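Local coordinates for protein leucyl-tRNA synthetase subunit alpha (Aquifex aeolicus, PDB 3O0A) that probably clears wrongly attached amino acids from tRNA(Leu) by hydrolysis of the aminoacyl ester in this CP1 editing domain, part of a leucine–tRNA ligase, at residues V163-G168 / T182-D187; L7-V12 / R37-V42. One frame throughout, in Å; residues are numbered along the deposited sequence.

Both contacts are antiparallel pairings of strand segments, but they differ in extent and setting. Contact 2 joins 7-12 to 37-42 in a five-pair antiparallel register, its centre about 9 Å from the centre of the chain, whereas contact 1 joins 163-168 to 182-187 in a short hairpin whose centre lies about 20 Å from it. They do not touch: their centres lie 24 Å apart and their nearest atoms about 11 Å. Along the chain they follow in series, contact 2 closing before contact 1 opens. Contact 1 is a small two-stranded pairing, contact 2 part of a three-stranded sheet; both lie in the hydrolytic CP1 domain of the synthetase.

Contact 1: V163-G168 / T182-D187; sequences VVKPEG and TLVNSD
Val-164 and Leu-183 face each other as a non-hydrogen-bonded antiparallel pair, and Lys-165 and Thr-182 follow as a hydrogen-bonded one. The latter pair is doubly linked: Lys-165 N reaches Thr-182 O at 2.8 Å, almost straight at 172°, and Thr-182 N returns a bond to Lys-165 O at 3.1 Å. A third backbone bond, Val-184 N to Val-163 O at 2.9 Å, lies just beyond the strand residues. The same Val-163 O also receives a CA-H...O contact from Leu-183.

Apolar contacts fall on both faces. On that of Val-164 and Leu-183, methyl CG2 of the valine meets CD2 of the leucine at 3.7 Å. On the other, the extended Lys-165 chain passes across Val-184 at about a right angle, its CG 3.6 Å from Val-184 CG2 and its CD and CE over CG1.

Two polar side chains bond to backbone carbonyls just past the strand. Ser-186 OG donates to Val-184 O at 2.8 Å; its chi1 of -62° sets OG beside its own backbone N and also near CB of Val-163. Asn-185 ND2 binds Val-162 O, a tie to the residue just before 163-168.

Helix 194-207 covers the Leu-183 side through Ala-197 and Ile-201. The whole is a short antiparallel beta-hairpin closed by a long loop, within the editing domain.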
loop_
_atom_site.group_PDB
_atom_site.type_symbol
_atom_site.label_atom_id
_atom_site.label_comp_id
_atom_site.label_asym_id
_atom_site.label_seq_id
_atom_site.Cartn_x
_atom_site.Cartn_y
_atom_site.Cartn_z
ATOM N N VAL A 163 8.644 -12.309 3.001
ATOM C CA VAL A 163 9.919 -11.576 3.065
ATOM C C VAL A 163 10.654 -11.678 4.405
ATOM O O VAL A 163 11.823 -11.334 4.485
ATOM C CB VAL A 163 9.781 -10.082 2.658
ATOM C CG1 VAL A 163 9.514 -9.963 1.172
ATOM C CG2 VAL A 163 8.703 -9.378 3.486
ATOM N N VAL A 164 9.962 -12.131 5.445
ATOM C CA VAL A 164 10.570 -12.364 6.752
ATOM C C VAL A 164 10.376 -13.836 7.081
ATOM O O VAL A 164 9.264 -14.282 7.361
ATOM C CB VAL A 164 9.958 -11.469 7.866
ATOM C CG1 VAL A 164 10.570 -11.807 9.226
ATOM C CG2 VAL A 164 10.163 -9.981 7.547
ATOM N N LYS A 165 11.461 -14.594 7.022
ATOM C CA LYS A 165 11.378 -16.026 7.254
ATOM C C LYS A 165 11.593 -16.377 8.723
ATOM O O LYS A 165 12.647 -16.067 9.278
ATOM C CB LYS A 165 12.372 -16.770 6.368
ATOM C CG LYS A 165 11.788 -17.206 5.033
ATOM C CD LYS A 165 12.559 -18.394 4.471
ATOM C CE LYS A 165 12.105 -18.731 3.059
ATOM N NZ LYS A 165 13.031 -19.719 2.421
ATOM N N PRO A 166 10.586 -17.014 9.355
ATOM C CA PRO A 166 10.763 -17.537 10.707
ATOM C C PRO A 166 11.693 -18.749 10.694
ATOM O O PRO A 166 11.844 -19.409 9.661
ATOM C CB PRO A 166 9.343 -17.946 11.119
ATOM C CG PRO A 166 8.641 -18.212 9.848
ATOM C CD PRO A 166 9.226 -17.269 8.841
ATOM N N GLU A 167 12.327 -19.022 11.830
ATOM C CA GLU A 167 13.223 -20.174 11.959
ATOM C C GLU A 167 12.464 -21.496 11.963
ATOM O O GLU A 167 12.955 -22.504 11.441
ATOM C CB GLU A 167 14.062 -20.059 13.225
ATOM C CG GLU A 167 15.117 -18.969 13.169
ATOM C CD GLU A 167 15.890 -18.837 14.466
ATOM O OE1 GLU A 167 15.927 -19.811 15.252
ATOM O OE2 GLU A 167 16.461 -17.749 14.700
ATOM N N GLY A 168 11.276 -21.484 12.566
ATOM C CA GLY A 168 10.415 -22.658 12.612
ATOM C C GLY A 168 9.439 -22.668 11.453
ATOM O O GLY A 168 9.327 -21.687 10.715
ATOM N N THR A 182 14.632 -13.653 9.261
ATOM C CA THR A 182 15.661 -13.168 8.349
ATOM C C THR A 182 15.011 -12.896 7.007
ATOM O O THR A 182 14.073 -13.595 6.596
ATOM C CB THR A 182 16.861 -14.136 8.181
ATOM O OG1 THR A 182 16.414 -15.369 7.616
ATOM C CG2 THR A 182 17.531 -14.413 9.522
ATOM N N LEU A 183 15.496 -11.869 6.326
ATOM C CA LEU A 183 14.856 -11.464 5.088
ATOM C C LEU A 183 15.105 -12.424 3.943
ATOM O O LEU A 183 16.191 -12.995 3.807
ATOM C CB LEU A 183 15.271 -10.048 4.673
ATOM C CG LEU A 183 14.846 -8.859 5.546
ATOM C CD1 LEU A 183 14.898 -7.594 4.705
ATOM C CD2 LEU A 183 13.490 -9.000 6.190
ATOM N N VAL A 184 14.063 -12.582 3.130
ATOM C CA VAL A 184 14.111 -13.297 1.862
ATOM C C VAL A 184 13.328 -12.448 0.870
ATOM O O VAL A 184 12.589 -11.551 1.279
ATOM C CB VAL A 184 13.469 -14.702 1.963
ATOM C CG1 VAL A 184 14.376 -15.661 2.730
ATOM C CG2 VAL A 184 12.078 -14.619 2.599
ATOM N N ASN A 185 13.482 -12.717 -0.426
ATOM C CA ASN A 185 12.783 -11.948 -1.469
ATOM C C ASN A 185 13.006 -10.434 -1.345
ATOM O O ASN A 185 12.162 -9.619 -1.757
ATOM C CB ASN A 185 11.278 -12.285 -1.490
ATOM C CG ASN A 185 10.991 -13.617 -2.157
ATOM O OD1 ASN A 185 11.594 -13.946 -3.177
ATOM N ND2 ASN A 185 10.068 -14.391 -1.586
ATOM N N SER A 186 14.153 -10.069 -0.781
ATOM C CA SER A 186 14.439 -8.682 -0.462
ATOM C C SER A 186 15.736 -8.218 -1.114
ATOM O O SER A 186 16.438 -7.354 -0.585
ATOM C CB SER A 186 14.464 -8.494 1.055
ATOM O OG SER A 186 13.200 -8.807 1.621
ATOM N N ASP A 187 16.038 -8.788 -2.280
ATOM C CA ASP A 187 17.207 -8.389 -3.062
ATOM C C ASP A 187 18.470 -8.255 -2.191
ATOM O O ASP A 187 18.868 -9.215 -1.524
ATOM C CB ASP A 187 16.906 -7.080 -3.825
ATOM C CG ASP A 187 15.768 -7.229 -4.828
ATOM O OD1 ASP A 187 15.453 -8.371 -5.234
ATOM O OD2 ASP A 187 15.182 -6.193 -5.214
#

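Contact 2: L7-V12 / R37-V42; sequences LIRFYV and RIYIDV
Tyr-11 and Arg-37 form a cation-pi stack: the guanidinium lies flat over one ring face, planes 12° apart, Arg-37 CZ 3.8 Å from the Tyr-11 ring centroid. A chi1 of 52° puts Tyr-11 CG between its backbone N and carbonyl carbon, holding the ring beside that of Tyr-39 and under Arg-37. Arg-37 NH1 donates in the guanidinium plane to Tyr-39 OH at 2.9 Å, which, with the stack, limits the turning of the guanidinium.

The two tyrosine planes are oblique at 68°. Arg-9 crosses Tyr-39 at about a right angle, its guanidinium upright over the ring face, Arg-9 CZ 4.5 Å from the Tyr-39 centroid. The Asp-41 carboxylate lies over one guanidinium face of Arg-9, a salt bridge of charges alone: no N-H points at OD1, whose position is doubtful.

On the reverse face, Phe-10 CE1 meets Val-42 CG2 at 3.7 Å, and Val-12 CG2 presses tightly on Ile-40 CD1 at 3.5 Å. Paired backbone bonds join Ile-8 with Val-42 and Val-12 with Ile-38; Ile-40 N to Phe-10 O is sound, its return weak.

Strand 6-13 runs between 37-44 and 211-213; strand 55-58 and helix 64-74 pack on the apolar face, and Glu-35, ending helix 26-35, hydrogen-bonds Tyr-39 OH.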
loop_
_atom_site.group_PDB
_atom_site.type_symbol
_atom_site.label_atom_id
_atom_site.label_comp_id
_atom_site.label_asym_id
_atom_site.label_seq_id
_atom_site.Cartn_x
_atom_site.Cartn_y
_atom_site.Cartn_z
ATOM N N LEU A 7 8.357 6.612 6.838
ATOM C CA LEU A 7 7.494 7.014 5.733
ATOM C C LEU A 7 8.142 6.437 4.481
ATOM O O LEU A 7 9.356 6.548 4.312
ATOM C CB LEU A 7 7.410 8.538 5.633
ATOM C CG LEU A 7 6.588 9.262 6.704
ATOM C CD1 LEU A 7 6.944 10.738 6.720
ATOM C CD2 LEU A 7 5.096 9.072 6.458
ATOM N N ILE A 8 7.346 5.810 3.623
ATOM C CA ILE A 8 7.853 5.255 2.372
ATOM C C ILE A 8 7.029 5.831 1.229
ATOM O O ILE A 8 5.795 5.850 1.298
ATOM C CB ILE A 8 7.814 3.722 2.361
ATOM C CG1 ILE A 8 8.677 3.178 3.510
ATOM C CG2 ILE A 8 8.309 3.176 0.988
ATOM C CD1 ILE A 8 8.720 1.660 3.634
ATOM N N ARG A 9 7.728 6.331 0.213
ATOM C CA ARG A 9 7.083 6.992 -0.919
ATOM C C ARG A 9 6.816 5.998 -2.046
ATOM O O ARG A 9 7.664 5.769 -2.905
ATOM C CB ARG A 9 7.915 8.193 -1.414
ATOM C CG ARG A 9 8.254 9.194 -0.311
ATOM C CD ARG A 9 8.516 10.581 -0.864
ATOM N NE ARG A 9 7.332 11.147 -1.528
ATOM C CZ ARG A 9 6.637 12.208 -1.109
ATOM N NH1 ARG A 9 6.961 12.840 0.013
ATOM N NH2 ARG A 9 5.593 12.638 -1.818
ATOM N N PHE A 10 5.647 5.366 -2.013
ATOM C CA PHE A 10 5.170 4.642 -3.192
ATOM C C PHE A 10 4.748 5.682 -4.231
ATOM O O PHE A 10 4.541 6.843 -3.888
ATOM C CB PHE A 10 4.010 3.712 -2.810
ATOM C CG PHE A 10 4.461 2.490 -2.057
ATOM C CD1 PHE A 10 4.906 2.589 -0.734
ATOM C CD2 PHE A 10 4.476 1.244 -2.682
ATOM C CE1 PHE A 10 5.347 1.453 -0.039
ATOM C CE2 PHE A 10 4.911 0.109 -1.994
ATOM C CZ PHE A 10 5.341 0.218 -0.661
ATOM N N TYR A 11 4.641 5.278 -5.493
ATOM C CA TYR A 11 4.163 6.213 -6.508
ATOM C C TYR A 11 3.517 5.510 -7.675
ATOM O O TYR A 11 3.940 4.433 -8.081
ATOM C CB TYR A 11 5.303 7.128 -7.000
ATOM C CG TYR A 11 6.552 6.401 -7.452
ATOM C CD1 TYR A 11 7.579 6.111 -6.545
ATOM C CD2 TYR A 11 6.714 5.996 -8.783
ATOM C CE1 TYR A 11 8.742 5.445 -6.943
ATOM C CE2 TYR A 11 7.890 5.309 -9.202
ATOM C CZ TYR A 11 8.889 5.040 -8.269
ATOM O OH TYR A 11 10.044 4.376 -8.642
ATOM N N VAL A 12 2.487 6.140 -8.219
ATOM C CA VAL A 12 1.893 5.675 -9.462
ATOM C C VAL A 12 2.601 6.392 -10.600
ATOM O O VAL A 12 2.572 7.628 -10.682
ATOM C CB VAL A 12 0.376 5.951 -9.501
ATOM C CG1 VAL A 12 -0.203 5.543 -10.833
ATOM C CG2 VAL A 12 -0.335 5.226 -8.358
ATOM N N ARG A 37 4.751 11.154 -11.984
ATOM C CA ARG A 37 4.384 10.364 -10.797
ATOM C C ARG A 37 3.290 11.028 -9.992
ATOM O O ARG A 37 3.217 12.256 -9.950
ATOM C CB ARG A 37 5.585 10.217 -9.863
ATOM C CG ARG A 37 6.699 9.384 -10.411
ATOM C CD ARG A 37 7.883 9.425 -9.469
ATOM N NE ARG A 37 8.937 8.574 -10.003
ATOM C CZ ARG A 37 10.069 8.276 -9.376
ATOM N NH1 ARG A 37 10.328 8.766 -8.173
ATOM N NH2 ARG A 37 10.948 7.480 -9.971
ATOM N N ILE A 38 2.466 10.201 -9.346
ATOM C CA ILE A 38 1.588 10.639 -8.258
ATOM C C ILE A 38 2.019 9.873 -7.026
ATOM O O ILE A 38 1.947 8.652 -7.000
ATOM C CB ILE A 38 0.089 10.380 -8.551
ATOM C CG1 ILE A 38 -0.356 11.142 -9.823
ATOM C CG2 ILE A 38 -0.781 10.751 -7.318
ATOM C CD1 ILE A 38 -0.427 12.651 -9.705
ATOM N N TYR A 39 2.520 10.584 -6.021
ATOM C CA TYR A 39 3.068 9.897 -4.853
ATOM C C TYR A 39 1.988 9.437 -3.890
ATOM O O TYR A 39 1.041 10.179 -3.622
ATOM C CB TYR A 39 4.058 10.796 -4.122
ATOM C CG TYR A 39 5.401 10.865 -4.818
ATOM C CD1 TYR A 39 6.314 9.808 -4.707
ATOM C CD2 TYR A 39 5.763 11.969 -5.577
ATOM C CE1 TYR A 39 7.557 9.857 -5.326
ATOM C CE2 TYR A 39 7.014 12.025 -6.208
ATOM C CZ TYR A 39 7.897 10.962 -6.078
ATOM O OH TYR A 39 9.129 10.990 -6.690
ATOM N N ILE A 40 2.177 8.233 -3.348
ATOM C CA ILE A 40 1.354 7.739 -2.242
ATOM C C ILE A 40 2.292 7.465 -1.081
ATOM O O ILE A 40 2.944 6.421 -1.026
ATOM C CB ILE A 40 0.605 6.450 -2.641
ATOM C CG1 ILE A 40 -0.225 6.693 -3.904
ATOM C CG2 ILE A 40 -0.293 5.939 -1.507
ATOM C CD1 ILE A 40 0.512 6.446 -5.190
ATOM N N ASP A 41 2.349 8.404 -0.151
ATOM C CA ASP A 41 3.217 8.231 1.008
ATOM C C ASP A 41 2.518 7.325 2.014
ATOM O O ASP A 41 1.339 7.526 2.340
ATOM C CB ASP A 41 3.523 9.565 1.677
ATOM C CG ASP A 41 4.363 10.495 0.814
ATOM O OD1 ASP A 41 5.037 10.029 -0.135
ATOM O OD2 ASP A 41 4.347 11.711 1.118
ATOM N N VAL A 42 3.243 6.326 2.502
ATOM C CA VAL A 42 2.685 5.426 3.503
ATOM C C VAL A 42 3.535 5.504 4.763
ATOM O O VAL A 42 4.743 5.651 4.689
ATOM C CB VAL A 42 2.530 3.941 2.998
ATOM C CG1 VAL A 42 1.768 3.868 1.668
ATOM C CG2 VAL A 42 3.866 3.217 2.874
#